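Local coordinates for cell division protein FtsI/penicillin binding protein 2 (Legionella pneumophila subsp. pneumophila ATCC 43290, PDB 4ZTK) that probably cross-links peptidoglycan at the division septum as a D,D-transpeptidase of the penicillin-binding protein family, at residues 68-74 against 278-282; 223-227 against 266-270. All blocks are in the same frame, centred on the assembly; numbering follows the deposited sequence.

Interaction 1 (68-74 against 278-282); sequences LESWKSR and VVIEE
Glu281 OE2 is gripped by two donors: NH1 of Arg74, at 2.8 Å from OE2, and the hydroxyl of Ser43 on strand 43-49. The other oxygen of the same carboxylate takes the second arm of the arginine, with NH2 2.5 Å from OE1, a very short contact, to make a two-pronged salt bridge. It ties the loop between strand 56-63 and helix 83-92 to strand 274-281, the middle strand of the five-stranded antiparallel sheet of the penicillin-binding transpeptidase domain. The two prongs differ. The NH2 bond is fairly straight, 165° at the hydrogen, with OE1 at the edge of the guanidinium; NH1 bends to 143° and comes to OE2 from above the carboxylate plane. This fits the twist between the two flat groups, whose planes lie 66° apart. Both side chains reach across at full stretch: Arg74 puts CG anti to its backbone nitrogen and runs extended to NE, and Glu281 is likewise extended.

Trp71 packs against one face of the guanidinium, its CZ2 3.5 Å from the plane of the Arg74 group and offset toward the rim. One indole face in turn takes CD of Arg74, an offset packing of the arginine along the ring. The indole NE1 bonds to Ser43 OG, so this one hydroxyl serves both the tryptophan and the glutamate. Two residues earlier on the strand, Val279 CG1 meets the six-membered ring at Trp71 CH2. The loop itself is tightened by an ST turn, in which Ser70 OG accepts from the backbone N of Lys72, and Ser73 OG donates to Glu69 OE1. Leu68 adds an apolar neighbour to the carboxylate, its CD2 3.6 Å from Glu281 OE2.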
loop_
_atom_site.group_PDB
_atom_site.type_symbol
_atom_site.label_atom_id
_atom_site.label_comp_id
_atom_site.label_asym_id
_atom_site.label_seq_id
_atom_site.Cartn_x
_atom_site.Cartn_y
_atom_site.Cartn_z
ATOM N N LEU A 68 15.331 -11.527 -12.831
ATOM C CA LEU A 68 14.675 -10.541 -11.980
ATOM C C LEU A 68 15.236 -10.559 -10.564
ATOM O O LEU A 68 15.503 -11.624 -10.004
ATOM C CB LEU A 68 13.162 -10.769 -11.927
ATOM C CG LEU A 68 12.318 -10.291 -13.107
ATOM C CD1 LEU A 68 11.930 -11.466 -13.989
ATOM C CD2 LEU A 68 11.086 -9.545 -12.608
ATOM N N GLU A 69 15.422 -9.375 -9.992
ATOM C CA GLU A 69 15.742 -9.274 -8.579
ATOM C C GLU A 69 14.512 -9.678 -7.787
ATOM O O GLU A 69 13.390 -9.324 -8.148
ATOM C CB GLU A 69 16.153 -7.852 -8.207
ATOM C CG GLU A 69 16.378 -7.661 -6.715
ATOM C CD GLU A 69 16.695 -6.228 -6.348
ATOM O OE1 GLU A 69 17.041 -5.977 -5.172
ATOM O OE2 GLU A 69 16.598 -5.352 -7.233
ATOM N N SER A 70 14.718 -10.433 -6.716
ATOM C CA SER A 70 13.615 -10.842 -5.868
ATOM C C SER A 70 12.934 -9.638 -5.226
ATOM O O SER A 70 13.586 -8.652 -4.886
ATOM C CB SER A 70 14.107 -11.792 -4.778
ATOM O OG SER A 70 13.090 -12.001 -3.814
ATOM N N TRP A 71 11.619 -9.730 -5.049
ATOM C CA TRP A 71 10.874 -8.710 -4.324
ATOM C C TRP A 71 11.225 -8.698 -2.838
ATOM O O TRP A 71 10.755 -7.840 -2.096
ATOM C CB TRP A 71 9.367 -8.910 -4.495
ATOM C CG TRP A 71 8.873 -8.528 -5.845
ATOM C CD1 TRP A 71 8.595 -9.364 -6.887
ATOM C CD2 TRP A 71 8.600 -7.201 -6.309
ATOM N NE1 TRP A 71 8.161 -8.640 -7.971
ATOM C CE2 TRP A 71 8.155 -7.310 -7.642
ATOM C CE3 TRP A 71 8.688 -5.932 -5.726
ATOM C CZ2 TRP A 71 7.799 -6.197 -8.400
ATOM C CZ3 TRP A 71 8.335 -4.828 -6.480
ATOM C CH2 TRP A 71 7.895 -4.968 -7.804
ATOM N N LYS A 72 12.037 -9.658 -2.400
ATOM C CA LYS A 72 12.518 -9.665 -1.027
ATOM C C LYS A 72 13.417 -8.458 -0.785
ATOM O O LYS A 72 13.514 -7.966 0.340
ATOM C CB LYS A 72 13.291 -10.951 -0.716
ATOM C CG LYS A 72 12.455 -12.228 -0.698
ATOM C CD LYS A 72 13.125 -13.293 0.168
ATOM C CE LYS A 72 12.449 -14.653 0.047
ATOM N NZ LYS A 72 12.908 -15.401 -1.158
ATOM N N SER A 73 14.069 -7.978 -1.841
ATOM C CA SER A 73 14.997 -6.856 -1.709
ATOM C C SER A 73 14.717 -5.677 -2.652
ATOM O O SER A 73 15.263 -4.588 -2.463
ATOM C CB SER A 73 16.437 -7.338 -1.893
ATOM O OG SER A 73 16.602 -8.005 -3.133
ATOM N N ARG A 74 13.866 -5.890 -3.651
ATOM C CA ARG A 74 13.630 -4.892 -4.701
ATOM C C ARG A 74 13.104 -3.545 -4.187
ATOM O O ARG A 74 12.188 -3.490 -3.369
ATOM C CB ARG A 74 12.693 -5.462 -5.772
ATOM C CG ARG A 74 12.395 -4.528 -6.930
ATOM C CD ARG A 74 11.802 -5.315 -8.089
ATOM N NE ARG A 74 11.288 -4.454 -9.149
ATOM C CZ ARG A 74 10.748 -4.904 -10.278
ATOM N NH1 ARG A 74 10.655 -6.209 -10.496
ATOM N NH2 ARG A 74 10.305 -4.050 -11.190
ATOM N N VAL A 278 -0.242 -6.340 -2.135
ATOM C CA VAL A 278 -0.154 -7.049 -3.404
ATOM C C VAL A 278 0.474 -6.131 -4.441
ATOM O O VAL A 278 0.054 -4.981 -4.593
ATOM C CB VAL A 278 -1.549 -7.470 -3.916
ATOM C CG1 VAL A 278 -1.443 -8.084 -5.297
ATOM C CG2 VAL A 278 -2.212 -8.438 -2.948
ATOM N N VAL A 279 1.484 -6.628 -5.145
ATOM C CA VAL A 279 2.086 -5.870 -6.235
ATOM C C VAL A 279 2.230 -6.752 -7.464
ATOM O O VAL A 279 2.792 -7.845 -7.393
ATOM C CB VAL A 279 3.468 -5.286 -5.848
ATOM C CG1 VAL A 279 4.126 -4.620 -7.054
ATOM C CG2 VAL A 279 3.320 -4.293 -4.714
ATOM N N ILE A 280 1.701 -6.276 -8.584
ATOM C CA ILE A 280 1.790 -6.985 -9.852
ATOM C C ILE A 280 2.644 -6.139 -10.777
ATOM O O ILE A 280 2.465 -4.922 -10.834
ATOM C CB ILE A 280 0.400 -7.148 -10.510
ATOM C CG1 ILE A 280 -0.612 -7.750 -9.528
ATOM C CG2 ILE A 280 0.501 -7.964 -11.794
ATOM C CD1 ILE A 280 -0.248 -9.133 -9.018
ATOM N N GLU A 281 3.565 -6.763 -11.503
ATOM C CA GLU A 281 4.445 -6.014 -12.397
ATOM C C GLU A 281 4.173 -6.303 -13.870
ATOM O O GLU A 281 4.288 -7.441 -14.316
ATOM C CB GLU A 281 5.912 -6.300 -12.074
ATOM C CG GLU A 281 6.888 -5.562 -12.968
ATOM C CD GLU A 281 8.328 -5.970 -12.714
ATOM O OE1 GLU A 281 9.233 -5.190 -13.077
ATOM O OE2 GLU A 281 8.556 -7.069 -12.156
ATOM N N GLU A 282 3.820 -5.258 -14.613
ATOM C CA GLU A 282 3.519 -5.365 -16.036
ATOM C C GLU A 282 2.403 -6.357 -16.314
ATOM O O GLU A 282 2.456 -7.105 -17.287
ATOM C CB GLU A 282 4.766 -5.738 -16.840
ATOM C CG GLU A 282 5.839 -4.667 -16.841
ATOM C CD GLU A 282 7.058 -5.075 -17.642
ATOM O OE1 GLU A 282 6.884 -5.699 -18.712
ATOM O OE2 GLU A 282 8.189 -4.781 -17.196
#

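Interaction 2 (223-227 against 266-270); sequences NHMLE and YVPAD
Tyr266, at the end of strand 259-267, meets helix 216-231 through its phenol oxygen: OH donates to OD1 of Asn223 over 2.6 Å. The contact joins a sheet strand to one of the helices packed beside the sheet in this transpeptidase domain, whose fold belongs to the beta-lactamase clan. The tyrosine adopts the crowded position, CG between the backbone N and the carbonyl carbon (chi1 54°), which carries its ring from the strand across to the helix. OD1 receives the hydroxyl in its carbonyl plane, on a lone pair, with a C=O...donor angle of 125°. Amide and ring are nearly coplanar, 21° apart. Asn223 OD1 sits at the ring edge and also approaches Tyr266 CE1, at 3.2 Å. From the other side of the hydroxyl, one turn along the helix, Leu226 brings CD1 to 4.0 Å from Tyr266 CE2, its side chain crossing that of the tyrosine at about a right angle. Leu199 of helix 189-200 also touches both Leu226 and Tyr266.

Beyond the strand the chain passes through a cis peptide bond before Pro268, and Ala269 then turns its methyl toward the helix. Ala269 CB lies 3.6 Å from Glu227 CG and 3.5 Å from Glu227 OE1. Ala269 O lies 3.5 Å from Asn223 OD1; both are acceptors, so nothing bonds them, and the ring edge of Tyr266 faces both oxygens in its plane.

Chemically, the join rests on one short hydrogen bond between the two segments, with van der Waals contacts around it. With OD1 toward the phenol, the hydroxyl is the donor, and a neutral bond directed at a lone pair links helix and strand without a charged pair.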
loop_
_atom_site.group_PDB
_atom_site.type_symbol
_atom_site.label_atom_id
_atom_site.label_comp_id
_atom_site.label_asym_id
_atom_site.label_seq_id
_atom_site.Cartn_x
_atom_site.Cartn_y
_atom_site.Cartn_z
ATOM N N ASN A 223 -8.867 5.341 9.002
ATOM C CA ASN A 223 -9.491 4.044 8.793
ATOM C C ASN A 223 -10.822 4.178 8.050
ATOM O O ASN A 223 -11.113 3.403 7.137
ATOM C CB ASN A 223 -9.683 3.314 10.124
ATOM C CG ASN A 223 -10.314 1.948 9.949
ATOM O OD1 ASN A 223 -9.676 1.016 9.457
ATOM N ND2 ASN A 223 -11.572 1.821 10.353
ATOM N N HIS A 224 -11.617 5.173 8.433
ATOM C CA HIS A 224 -12.880 5.441 7.750
ATOM C C HIS A 224 -12.637 5.771 6.276
ATOM O O HIS A 224 -13.358 5.306 5.392
ATOM C CB HIS A 224 -13.622 6.590 8.432
ATOM C CG HIS A 224 -14.937 6.924 7.798
ATOM N ND1 HIS A 224 -16.059 6.138 7.951
ATOM C CD2 HIS A 224 -15.310 7.965 7.015
ATOM C CE1 HIS A 224 -17.067 6.680 7.289
ATOM N NE2 HIS A 224 -16.638 7.788 6.712
HETATM N N MSE A 225 -11.607 6.568 6.018
HETATM C CA MSE A 225 -11.252 6.941 4.653
HETATM C C MSE A 225 -10.800 5.742 3.834
HETATM O O MSE A 225 -11.116 5.638 2.648
HETATM C CB MSE A 225 -10.161 8.015 4.653
HETATM C CG MSE A 225 -10.644 9.386 5.107
HETATM SE SE MSE A 225 -9.272 10.767 4.916
HETATM C CE MSE A 225 -10.320 12.303 5.510
ATOM N N LEU A 226 -10.059 4.837 4.464
ATOM C CA LEU A 226 -9.600 3.633 3.778
ATOM C C LEU A 226 -10.728 2.627 3.519
ATOM O O LEU A 226 -10.706 1.917 2.518
ATOM C CB LEU A 226 -8.472 2.975 4.558
ATOM C CG LEU A 226 -7.137 3.702 4.450
ATOM C CD1 LEU A 226 -6.093 3.026 5.325
ATOM C CD2 LEU A 226 -6.687 3.737 2.998
ATOM N N GLU A 227 -11.699 2.558 4.426
ATOM C CA GLU A 227 -12.884 1.726 4.208
ATOM C C GLU A 227 -13.718 2.292 3.068
ATOM O O GLU A 227 -14.241 1.553 2.230
ATOM C CB GLU A 227 -13.753 1.668 5.466
ATOM C CG GLU A 227 -13.239 0.761 6.553
ATOM C CD GLU A 227 -14.259 0.552 7.661
ATOM O OE1 GLU A 227 -13.918 0.789 8.840
ATOM O OE2 GLU A 227 -15.402 0.148 7.354
ATOM N N TYR A 266 -5.809 -3.812 5.037
ATOM C CA TYR A 266 -5.902 -4.665 6.207
ATOM C C TYR A 266 -7.355 -5.043 6.480
ATOM O O TYR A 266 -8.276 -4.351 6.044
ATOM C CB TYR A 266 -5.249 -3.997 7.422
ATOM C CG TYR A 266 -5.776 -2.611 7.730
ATOM C CD1 TYR A 266 -6.929 -2.439 8.482
ATOM C CD2 TYR A 266 -5.114 -1.476 7.280
ATOM C CE1 TYR A 266 -7.415 -1.178 8.775
ATOM C CE2 TYR A 266 -5.587 -0.206 7.572
ATOM C CZ TYR A 266 -6.742 -0.066 8.318
ATOM O OH TYR A 266 -7.231 1.188 8.610
ATOM N N VAL A 267 -7.551 -6.145 7.200
ATOM C CA VAL A 267 -8.871 -6.755 7.316
ATOM C C VAL A 267 -8.950 -7.627 8.571
ATOM O O VAL A 267 -7.964 -8.268 8.936
ATOM C CB VAL A 267 -9.185 -7.602 6.047
ATOM C CG1 VAL A 267 -8.237 -8.789 5.934
ATOM C CG2 VAL A 267 -10.621 -8.079 6.036
ATOM N N PRO A 268 -10.099 -7.610 9.278
ATOM C CA PRO A 268 -11.241 -6.698 9.125
ATOM C C PRO A 268 -10.837 -5.296 9.559
ATOM O O PRO A 268 -9.999 -5.173 10.442
ATOM C CB PRO A 268 -12.285 -7.266 10.100
ATOM C CG PRO A 268 -11.864 -8.688 10.347
ATOM C CD PRO A 268 -10.361 -8.646 10.294
ATOM N N ALA A 269 -11.409 -4.262 8.953
ATOM C CA ALA A 269 -10.978 -2.894 9.242
ATOM C C ALA A 269 -11.189 -2.508 10.705
ATOM O O ALA A 269 -10.351 -1.828 11.298
ATOM C CB ALA A 269 -11.680 -1.911 8.326
ATOM N N ASP A 270 -12.300 -2.960 11.279
ATOM C CA ASP A 270 -12.690 -2.587 12.638
ATOM C C ASP A 270 -11.808 -3.217 13.715
ATOM O O ASP A 270 -11.699 -2.689 14.822
ATOM C CB ASP A 270 -14.161 -2.935 12.888
ATOM C CG ASP A 270 -14.492 -4.374 12.525
ATOM O OD1 ASP A 270 -15.254 -5.019 13.276
ATOM O OD2 ASP A 270 -13.994 -4.856 11.485
#

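How the interactions relate
Interactions 1 and 2 meet the same five-stranded sheet on adjacent strands, 274-281 and 259-267, which follow each other in the chain; interaction 2 is nested inside the loop that interaction 1 closes. Their centres are 25 Å apart, on opposite sides of the chain's centre, and their nearest atoms about 9 Å apart, so they do not touch. The probable catalytic SxxK motif, Ser80 and Lys83, follows the loop of 68-74 in sequence. Leu226 of 223-227 touches residues of the probable motif set, which comprises Ser80 and Lys83 together with Lys248 of the K(T/S)G-type motif.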